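Local coordinates for protein arylsulfatase (Pseudoalteromonas sp. MB47, PDB 7AJ0) that probably hydrolyses sulfate esters of the algal polysaccharide fucoidan as an exo-acting, calcium-binding sulfatase that assembles into a hexamer, at residues 80-85 against 297-302; 422-427 against 498-503; 440-445 against 458-463. All coordinates share one frame; numbering follows the deposited sequence.

Overall arrangement
Contact 1 lies in the large sheet-and-helix body of the sulfatase. Its helices touch strands 53-59 and 318-324. Those strands lead directly to Asp60, Asp61, Asp325 and Asn326, which bind the calcium ion together with Cys102. Contacts 2 and 3 lie far from contact 1. Their centres are about 35 Å and 38 Å from that of contact 1, and contact 2 is on the other side of the chain's centre. Contacts 2 and 3 are neighbours, with centres about 15 Å apart. They touch where Ser425 OG meets Phe444 CZ at 3.3 Å. Contact 2 joins a four-stranded antiparallel sheet to helix 489-505, and contact 3 forms a hairpin at the subunit interface.

Contact 1 (80-85 against 297-302); sequences TPNIDK and EVDDIT
With CG swung opposite the backbone N (chi1 179°), Asp299 sends its carboxylate from helix 290-311 into the first turn of helix 81-88. Asn82 points its CG away from its own carbonyl carbon (chi1 -67°), and this brings the amide beside the same carboxylate. The two helices belong to the alkaline phosphatase-like fold of sulfatases and pack on its central mixed sheet. Here an acidic side chain of one helix receives N-H groups at the amino end of another. Ile83 N gives the one bond here that is not weak, 2.7 Å to Asp299 OD1, nearly along the C-O axis of that oxygen. Asp299 OD2 takes two weak bonds, from Asn82 N at 3.2 Å and from Asn82 ND2 at 3.1 Å. The amide and carboxylate planes are 26° apart. Asn82 ND2 also reaches the backbone of the second helix, with a weak bond of 3.1 Å to Asp299 O. The buried negative charge is probably steadied by the helix end it faces. Beside these polar groups, on the sheet side, Phe322 of strand 318-324 touches both Ile83 and Thr302. Ile83 CG1 lies 4.2 Å from Thr302 CG2, and Pro81 CD comes within 3.1 Å of Asp299 OD2.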
loop_
_atom_site.group_PDB
_atom_site.type_symbol
_atom_site.label_atom_id
_atom_site.label_comp_id
_atom_site.label_asym_id
_atom_site.label_seq_id
_atom_site.Cartn_x
_atom_site.Cartn_y
_atom_site.Cartn_z
ATOM N N THR A 80 1.738 35.279 -13.283
ATOM C CA THR A 80 3.083 35.616 -13.754
ATOM C C THR A 80 2.965 36.291 -15.117
ATOM O O THR A 80 3.285 35.697 -16.153
ATOM C CB THR A 80 3.972 34.373 -13.829
ATOM O OG1 THR A 80 3.469 33.470 -14.823
ATOM C CG2 THR A 80 4.020 33.661 -12.480
ATOM N N PRO A 81 2.509 37.548 -15.148
ATOM C CA PRO A 81 2.264 38.190 -16.453
ATOM C C PRO A 81 3.520 38.440 -17.271
ATOM O O PRO A 81 3.487 38.265 -18.496
ATOM C CB PRO A 81 1.562 39.505 -16.070
ATOM C CG PRO A 81 1.956 39.753 -14.652
ATOM C CD PRO A 81 2.072 38.391 -14.021
ATOM N N ASN A 82 4.624 38.858 -16.645
ATOM C CA ASN A 82 5.827 39.152 -17.419
ATOM C C ASN A 82 6.430 37.885 -18.010
ATOM O O ASN A 82 6.859 37.875 -19.170
ATOM C CB ASN A 82 6.862 39.868 -16.553
ATOM C CG ASN A 82 6.418 41.249 -16.147
ATOM O OD1 ASN A 82 6.247 42.128 -16.989
ATOM N ND2 ASN A 82 6.235 41.453 -14.851
ATOM N N ILE A 83 6.486 36.809 -17.224
ATOM C CA ILE A 83 6.996 35.545 -17.744
ATOM C C ILE A 83 6.091 35.029 -18.854
ATOM O O ILE A 83 6.562 34.465 -19.849
ATOM C CB ILE A 83 7.144 34.522 -16.603
ATOM C CG1 ILE A 83 8.256 34.963 -15.647
ATOM C CG2 ILE A 83 7.424 33.139 -17.167
ATOM C CD1 ILE A 83 8.171 34.334 -14.271
ATOM N N ASP A 84 4.778 35.213 -18.703
ATOM C CA ASP A 84 3.858 34.825 -19.767
ATOM C C ASP A 84 4.156 35.593 -21.047
ATOM O O ASP A 84 4.088 35.035 -22.149
ATOM C CB ASP A 84 2.411 35.061 -19.327
ATOM C CG ASP A 84 1.978 34.126 -18.208
ATOM O OD1 ASP A 84 2.794 33.278 -17.787
ATOM O OD2 ASP A 84 0.820 34.240 -17.748
ATOM N N LYS A 85 4.500 36.877 -20.920
ATOM C CA LYS A 85 4.729 37.704 -22.100
ATOM C C LYS A 85 6.020 37.310 -22.809
ATOM O O LYS A 85 6.088 37.341 -24.043
ATOM C CB LYS A 85 4.744 39.177 -21.695
ATOM C CG LYS A 85 4.640 40.147 -22.857
ATOM C CD LYS A 85 4.352 41.562 -22.370
ATOM C CE LYS A 85 4.413 42.573 -23.510
ATOM N NZ LYS A 85 3.386 42.322 -24.564
ATOM N N GLU A 297 7.199 38.132 -6.931
ATOM C CA GLU A 297 8.429 38.916 -6.911
ATOM C C GLU A 297 9.349 38.523 -8.061
ATOM O O GLU A 297 9.915 39.390 -8.737
ATOM C CB GLU A 297 9.140 38.745 -5.566
ATOM C CG GLU A 297 10.495 39.447 -5.480
ATOM C CD GLU A 297 10.934 39.719 -4.046
ATOM O OE1 GLU A 297 10.151 39.434 -3.115
ATOM O OE2 GLU A 297 12.064 40.219 -3.849
ATOM N N VAL A 298 9.511 37.220 -8.302
ATOM C CA VAL A 298 10.362 36.769 -9.400
ATOM C C VAL A 298 9.844 37.297 -10.731
ATOM O O VAL A 298 10.623 37.685 -11.609
ATOM C CB VAL A 298 10.457 35.232 -9.406
ATOM C CG1 VAL A 298 11.017 34.738 -10.732
ATOM C CG2 VAL A 298 11.312 34.750 -8.245
ATOM N N ASP A 299 8.522 37.311 -10.905
ATOM C CA ASP A 299 7.953 37.778 -12.163
ATOM C C ASP A 299 8.163 39.276 -12.344
ATOM O O ASP A 299 8.396 39.745 -13.465
ATOM C CB ASP A 299 6.464 37.437 -12.224
ATOM C CG ASP A 299 5.809 37.916 -13.506
ATOM O OD1 ASP A 299 6.063 37.303 -14.564
ATOM O OD2 ASP A 299 5.048 38.909 -13.455
ATOM N N ASP A 300 8.078 40.046 -11.256
ATOM C CA ASP A 300 8.311 41.484 -11.355
ATOM C C ASP A 300 9.767 41.782 -11.688
ATOM O O ASP A 300 10.054 42.654 -12.515
ATOM C CB ASP A 300 7.911 42.177 -10.053
ATOM C CG ASP A 300 6.411 42.376 -9.932
ATOM O OD1 ASP A 300 5.680 42.032 -10.885
ATOM O OD2 ASP A 300 5.963 42.880 -8.882
ATOM N N ILE A 301 10.700 41.075 -11.049
ATOM C CA ILE A 301 12.114 41.282 -11.344
ATOM C C ILE A 301 12.407 40.924 -12.794
ATOM O O ILE A 301 13.154 41.628 -13.484
ATOM C CB ILE A 301 12.986 40.477 -10.362
ATOM C CG1 ILE A 301 12.881 41.087 -8.961
ATOM C CG2 ILE A 301 14.431 40.443 -10.828
ATOM C CD1 ILE A 301 13.389 40.187 -7.848
ATOM N N THR A 302 11.813 39.832 -13.283
ATOM C CA THR A 302 11.950 39.473 -14.690
ATOM C C THR A 302 11.530 40.626 -15.594
ATOM O O THR A 302 12.236 40.977 -16.546
ATOM C CB THR A 302 11.115 38.226 -14.994
ATOM O OG1 THR A 302 11.635 37.108 -14.262
ATOM C CG2 THR A 302 11.129 37.916 -16.488
#

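Contact 2 (422-427 against 498-503); sequences YMWSRE and AHIATM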
loop_
_atom_site.group_PDB
_atom_site.type_symbol
_atom_site.label_atom_id
_atom_site.label_comp_id
_atom_site.label_asym_id
_atom_site.label_seq_id
_atom_site.Cartn_x
_atom_site.Cartn_y
_atom_site.Cartn_z
ATOM N N TYR A 422 19.784 12.050 -21.146
ATOM C CA TYR A 422 20.255 11.052 -20.195
ATOM C C TYR A 422 20.106 11.596 -18.783
ATOM O O TYR A 422 20.538 12.716 -18.491
ATOM C CB TYR A 422 21.708 10.677 -20.476
ATOM C CG TYR A 422 21.892 10.056 -21.837
ATOM C CD1 TYR A 422 21.612 8.715 -22.051
ATOM C CD2 TYR A 422 22.330 10.815 -22.912
ATOM C CE1 TYR A 422 21.767 8.146 -23.295
ATOM C CE2 TYR A 422 22.495 10.254 -24.158
ATOM C CZ TYR A 422 22.211 8.919 -24.345
ATOM O OH TYR A 422 22.370 8.352 -25.588
ATOM N N MET A 423 19.503 10.797 -17.912
ATOM C CA MET A 423 19.121 11.220 -16.573
ATOM C C MET A 423 19.935 10.450 -15.550
ATOM O O MET A 423 20.016 9.219 -15.611
ATOM C CB MET A 423 17.622 11.004 -16.376
ATOM C CG MET A 423 16.841 11.302 -17.652
ATOM S SD MET A 423 15.171 11.891 -17.399
ATOM C CE MET A 423 14.741 12.327 -19.079
ATOM N N TRP A 424 20.553 11.183 -14.626
ATOM C CA TRP A 424 21.405 10.608 -13.601
ATOM C C TRP A 424 20.978 11.104 -12.229
ATOM O O TRP A 424 20.577 12.262 -12.072
ATOM C CB TRP A 424 22.877 10.979 -13.815
ATOM C CG TRP A 424 23.522 10.320 -14.982
ATOM C CD1 TRP A 424 23.332 10.620 -16.296
ATOM C CD2 TRP A 424 24.479 9.256 -14.945
ATOM N NE1 TRP A 424 24.108 9.805 -17.085
ATOM C CE2 TRP A 424 24.819 8.957 -16.278
ATOM C CE3 TRP A 424 25.078 8.522 -13.916
ATOM C CZ2 TRP A 424 25.730 7.954 -16.611
ATOM C CZ3 TRP A 424 25.983 7.529 -14.247
ATOM C CH2 TRP A 424 26.302 7.257 -15.583
ATOM N N SER A 425 21.074 10.225 -11.240
ATOM C CA SER A 425 20.973 10.587 -9.826
ATOM C C SER A 425 22.399 10.500 -9.281
ATOM O O SER A 425 22.859 9.433 -8.869
ATOM C CB SER A 425 20.015 9.676 -9.076
ATOM O OG SER A 425 19.950 10.036 -7.707
ATOM N N ARG A 426 23.105 11.631 -9.303
ATOM C CA ARG A 426 24.520 11.669 -8.941
ATOM C C ARG A 426 25.291 10.644 -9.765
ATOM O O ARG A 426 25.411 10.800 -10.985
ATOM C CB ARG A 426 24.685 11.452 -7.438
ATOM C CG ARG A 426 23.977 12.530 -6.625
ATOM C CD ARG A 426 24.661 12.827 -5.303
ATOM N NE ARG A 426 24.249 14.131 -4.786
ATOM C CZ ARG A 426 23.141 14.348 -4.081
ATOM N NH1 ARG A 426 22.852 15.572 -3.658
ATOM N NH2 ARG A 426 22.325 13.341 -3.796
ATOM N N GLU A 427 25.813 9.600 -9.129
ATOM C CA GLU A 427 26.589 8.585 -9.832
ATOM C C GLU A 427 25.742 7.419 -10.335
ATOM O O GLU A 427 26.303 6.418 -10.794
ATOM C CB GLU A 427 27.705 8.052 -8.926
ATOM C CG GLU A 427 28.887 9.001 -8.767
ATOM C CD GLU A 427 28.962 9.642 -7.391
ATOM O OE1 GLU A 427 28.055 9.413 -6.561
ATOM O OE2 GLU A 427 29.939 10.378 -7.139
ATOM N N ALA A 498 25.875 2.908 -25.193
ATOM C CA ALA A 498 26.801 3.867 -25.785
ATOM C C ALA A 498 27.088 5.013 -24.824
ATOM O O ALA A 498 28.238 5.452 -24.692
ATOM C CB ALA A 498 26.235 4.396 -27.102
ATOM N N HIS A 499 26.057 5.507 -24.140
ATOM C CA HIS A 499 26.247 6.597 -23.192
ATOM C C HIS A 499 27.221 6.198 -22.091
ATOM O O HIS A 499 28.123 6.965 -21.734
ATOM C CB HIS A 499 24.902 7.003 -22.593
ATOM C CG HIS A 499 24.993 8.144 -21.630
ATOM N ND1 HIS A 499 25.298 9.428 -22.027
ATOM C CD2 HIS A 499 24.821 8.194 -20.289
ATOM C CE1 HIS A 499 25.308 10.221 -20.972
ATOM N NE2 HIS A 499 25.024 9.497 -19.904
ATOM N N ILE A 500 27.045 4.999 -21.533
ATOM C CA ILE A 500 27.964 4.521 -20.507
ATOM C C ILE A 500 29.356 4.319 -21.094
ATOM O O ILE A 500 30.363 4.519 -20.406
ATOM C CB ILE A 500 27.427 3.225 -19.871
ATOM C CG1 ILE A 500 26.118 3.483 -19.118
ATOM C CG2 ILE A 500 28.465 2.612 -18.939
ATOM C CD1 ILE A 500 26.245 4.414 -17.931
ATOM N N ALA A 501 29.440 3.929 -22.369
ATOM C CA ALA A 501 30.740 3.650 -22.969
ATOM C C ALA A 501 31.585 4.911 -23.106
ATOM O O ALA A 501 32.816 4.837 -23.014
ATOM C CB ALA A 501 30.560 2.988 -24.337
ATOM N N THR A 502 30.957 6.072 -23.326
ATOM C CA THR A 502 31.727 7.307 -23.398
ATOM C C THR A 502 32.505 7.541 -22.108
ATOM O O THR A 502 33.559 8.187 -22.124
ATOM C CB THR A 502 30.822 8.511 -23.671
ATOM O OG1 THR A 502 30.048 8.807 -22.503
ATOM C CG2 THR A 502 29.889 8.242 -24.842
ATOM N N MET A 503 32.002 7.023 -20.987
ATOM C CA MET A 503 32.640 7.203 -19.689
ATOM C C MET A 503 33.768 6.216 -19.446
ATOM O O MET A 503 34.491 6.361 -18.455
ATOM C CB MET A 503 31.588 7.094 -18.587
ATOM C CG MET A 503 30.501 8.136 -18.739
ATOM S SD MET A 503 29.199 8.052 -17.510
ATOM C CE MET A 503 28.258 9.502 -17.980
#
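With CG turned opposite the backbone N (chi1 -179°), His499 lays its imidazole over the ring of Tyr422. Its CB sits over the Tyr422 face in a CH-pi contact, 3.8 Å from the ring centroid. Its CG follows, 3.5 Å from Tyr422 CD1. Its ND1 stands over the phenol ring centre, 3.4 Å from Tyr422 CD2. Its CE1 is 3.5 Å from Tyr422 CG. The planes differ by only 6° in this offset stack. Its CD2 lies at the indole edge, 3.7 Å from Trp424 NE1. At the tip, His499 NE2 accepts a 3.0 Å hydrogen bond from Trp424 NE1, 154° at the hydrogen. Each partner is close to the plane of the other's ring. Stack and bond together fix the imidazole, and a neutral ring would probably carry its proton on ND1. Met503 SD makes an oblique Met-aromatic contact, 4.4 Å from the centroid of the six-membered ring of Trp424, and Met503 CE packs on CZ2. This aromatic cluster joins helix 489-505 to strand 420-425, an outermost strand, within this chain, of a four-stranded antiparallel sheet. Phe429 of the adjacent strand meets Trp424 edge-to-face, and Val116 of helix 115-118 touches both Trp424 and Met503.

Contact 3 (440-445 against 458-463); sequences HFKVFN and LLDIGT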
loop_
_atom_site.group_PDB
_atom_site.type_symbol
_atom_site.label_atom_id
_atom_site.label_comp_id
_atom_site.label_asym_id
_atom_site.label_seq_id
_atom_site.Cartn_x
_atom_site.Cartn_y
_atom_site.Cartn_z
ATOM N N HIS A 440 12.982 3.924 -17.874
ATOM C CA HIS A 440 13.610 3.919 -16.561
ATOM C C HIS A 440 14.355 2.607 -16.347
ATOM O O HIS A 440 13.779 1.525 -16.508
ATOM C CB HIS A 440 12.579 4.096 -15.442
ATOM C CG HIS A 440 11.842 5.395 -15.489
ATOM N ND1 HIS A 440 12.105 6.432 -14.621
ATOM C CD2 HIS A 440 10.836 5.819 -16.290
ATOM C CE1 HIS A 440 11.296 7.442 -14.888
ATOM N NE2 HIS A 440 10.518 7.096 -15.897
ATOM N N PHE A 441 15.628 2.707 -15.975
ATOM C CA PHE A 441 16.405 1.550 -15.554
ATOM C C PHE A 441 16.543 1.467 -14.043
ATOM O O PHE A 441 16.813 0.382 -13.518
ATOM C CB PHE A 441 17.786 1.589 -16.212
ATOM C CG PHE A 441 17.728 1.694 -17.711
ATOM C CD1 PHE A 441 17.614 0.560 -18.496
ATOM C CD2 PHE A 441 17.767 2.931 -18.334
ATOM C CE1 PHE A 441 17.551 0.658 -19.875
ATOM C CE2 PHE A 441 17.704 3.034 -19.711
ATOM C CZ PHE A 441 17.595 1.897 -20.482
ATOM N N LYS A 442 16.354 2.581 -13.342
ATOM C CA LYS A 442 16.245 2.612 -11.888
ATOM C C LYS A 442 15.142 3.598 -11.537
ATOM O O LYS A 442 15.013 4.647 -12.176
ATOM C CB LYS A 442 17.569 3.002 -11.230
ATOM C CG LYS A 442 18.641 1.921 -11.349
ATOM C CD LYS A 442 19.961 2.351 -10.727
ATOM C CE LYS A 442 20.998 1.237 -10.814
ATOM N NZ LYS A 442 22.294 1.639 -10.198
ATOM N N VAL A 443 14.348 3.257 -10.525
ATOM C CA VAL A 443 13.102 3.954 -10.231
ATOM C C VAL A 443 13.123 4.448 -8.793
ATOM O O VAL A 443 13.446 3.688 -7.873
ATOM C CB VAL A 443 11.886 3.038 -10.474
ATOM C CG1 VAL A 443 10.642 3.592 -9.795
ATOM C CG2 VAL A 443 11.657 2.866 -11.967
ATOM N N PHE A 444 12.768 5.718 -8.606
ATOM C CA PHE A 444 12.570 6.265 -7.272
ATOM C C PHE A 444 11.184 5.884 -6.765
ATOM O O PHE A 444 10.184 6.065 -7.468
ATOM C CB PHE A 444 12.720 7.784 -7.285
ATOM C CG PHE A 444 14.132 8.255 -7.476
ATOM C CD1 PHE A 444 14.661 8.406 -8.746
ATOM C CD2 PHE A 444 14.928 8.560 -6.385
ATOM C CE1 PHE A 444 15.957 8.845 -8.925
ATOM C CE2 PHE A 444 16.225 9.001 -6.558
ATOM C CZ PHE A 444 16.740 9.143 -7.829
ATOM N N ASN A 445 11.124 5.355 -5.548
ATOM C CA ASN A 445 9.872 4.935 -4.930
ATOM C C ASN A 445 9.737 5.671 -3.605
ATOM O O ASN A 445 10.625 5.583 -2.752
ATOM C CB ASN A 445 9.845 3.419 -4.736
ATOM C CG ASN A 445 8.438 2.876 -4.609
ATOM O OD1 ASN A 445 7.636 2.972 -5.539
ATOM N ND2 ASN A 445 8.134 2.291 -3.458
ATOM N N LEU A 458 15.808 4.050 -4.124
ATOM C CA LEU A 458 16.210 3.901 -5.521
ATOM C C LEU A 458 16.311 2.405 -5.791
ATOM O O LEU A 458 17.208 1.732 -5.268
ATOM C CB LEU A 458 17.523 4.615 -5.813
ATOM C CG LEU A 458 17.874 4.721 -7.300
ATOM C CD1 LEU A 458 16.764 5.416 -8.076
ATOM C CD2 LEU A 458 19.189 5.456 -7.498
ATOM N N LEU A 459 15.395 1.888 -6.603
ATOM C CA LEU A 459 15.198 0.457 -6.761
ATOM C C LEU A 459 15.563 0.016 -8.168
ATOM O O LEU A 459 15.339 0.745 -9.139
ATOM C CB LEU A 459 13.743 0.084 -6.459
ATOM C CG LEU A 459 13.232 0.592 -5.110
ATOM C CD1 LEU A 459 11.778 0.217 -4.893
ATOM C CD2 LEU A 459 14.099 0.054 -3.982
ATOM N N ASP A 460 16.136 -1.179 -8.265
ATOM C CA ASP A 460 16.406 -1.784 -9.561
ATOM C C ASP A 460 15.109 -2.297 -10.173
ATOM O O ASP A 460 14.225 -2.794 -9.469
ATOM C CB ASP A 460 17.404 -2.931 -9.418
ATOM C CG ASP A 460 18.790 -2.452 -9.043
ATOM O OD1 ASP A 460 19.162 -1.331 -9.453
ATOM O OD2 ASP A 460 19.507 -3.198 -8.342
ATOM N N ILE A 461 15.000 -2.179 -11.495
ATOM C CA ILE A 461 13.812 -2.637 -12.203
ATOM C C ILE A 461 13.857 -4.154 -12.325
ATOM O O ILE A 461 14.878 -4.786 -12.025
ATOM C CB ILE A 461 13.684 -1.968 -13.584
ATOM C CG1 ILE A 461 14.963 -2.119 -14.408
ATOM C CG2 ILE A 461 13.339 -0.488 -13.413
ATOM C CD1 ILE A 461 14.933 -3.268 -15.384
ATOM N N GLY A 462 12.743 -4.749 -12.746
ATOM C CA GLY A 462 12.663 -6.186 -12.904
ATOM C C GLY A 462 13.146 -6.665 -14.257
ATOM O O GLY A 462 14.241 -6.303 -14.699
ATOM N N THR A 463 12.327 -7.477 -14.931
ATOM C CA THR A 463 12.759 -8.085 -16.186
ATOM C C THR A 463 12.867 -7.066 -17.311
ATOM O O THR A 463 13.687 -7.240 -18.219
ATOM C CB THR A 463 11.795 -9.207 -16.577
ATOM O OG1 THR A 463 12.060 -10.362 -15.769
ATOM C CG2 THR A 463 11.941 -9.569 -18.050
#
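Val443 and Leu459 pair their backbones near the open end of a beta hairpin formed by strands 442-446 and 456-460. They are an antiparallel hydrogen-bonded pair. Val443 N donates to Leu459 O at 3.0 Å, and Leu459 N returns a bond of 2.9 Å to Val443 O. Lys442 with Asp460 and Phe444 with Leu458 are the flanking non-hydrogen-bonded pairs.

Apolar contacts occupy both faces of the hairpin. On the face of Phe444, Leu458 sets its CD1 squarely over the centre of the ring, 3.6 Å from the centroid and 9° off the normal. This is a CH-pi contact of one methyl group with the whole ring. Were Phe444 replaced by an alanine, Leu458 CD1 would probably lose the ring face it rests on, and the methyl would be left without its partner. On the other face, Val443 CG2 meets Ile461 CG2 at 4.0 Å, and Leu459 CD1 touches Asn445 CB.

Charged groups meet loosely. Lys442 runs extended beside Asp460, pointing the same way, and its CE comes to 3.4 Å from Asp460 OD1. Lys442 NZ stays 4.4 Å from that oxygen, Asp460 OD1, beyond a salt bridge. It also has a long, weak ion pair with Asp428.

Contacts with other chains make the hairpin part of the hexamer interface. Phe457 of the third subunit packs on Val443 and Leu459, and Thr463 of the second subunit packs on Phe444. Next to Asp460, Ile461 places CG1 between its backbone N and carbonyl carbon (chi1 53°), and this atom ends 3.2 Å from Phe441 O.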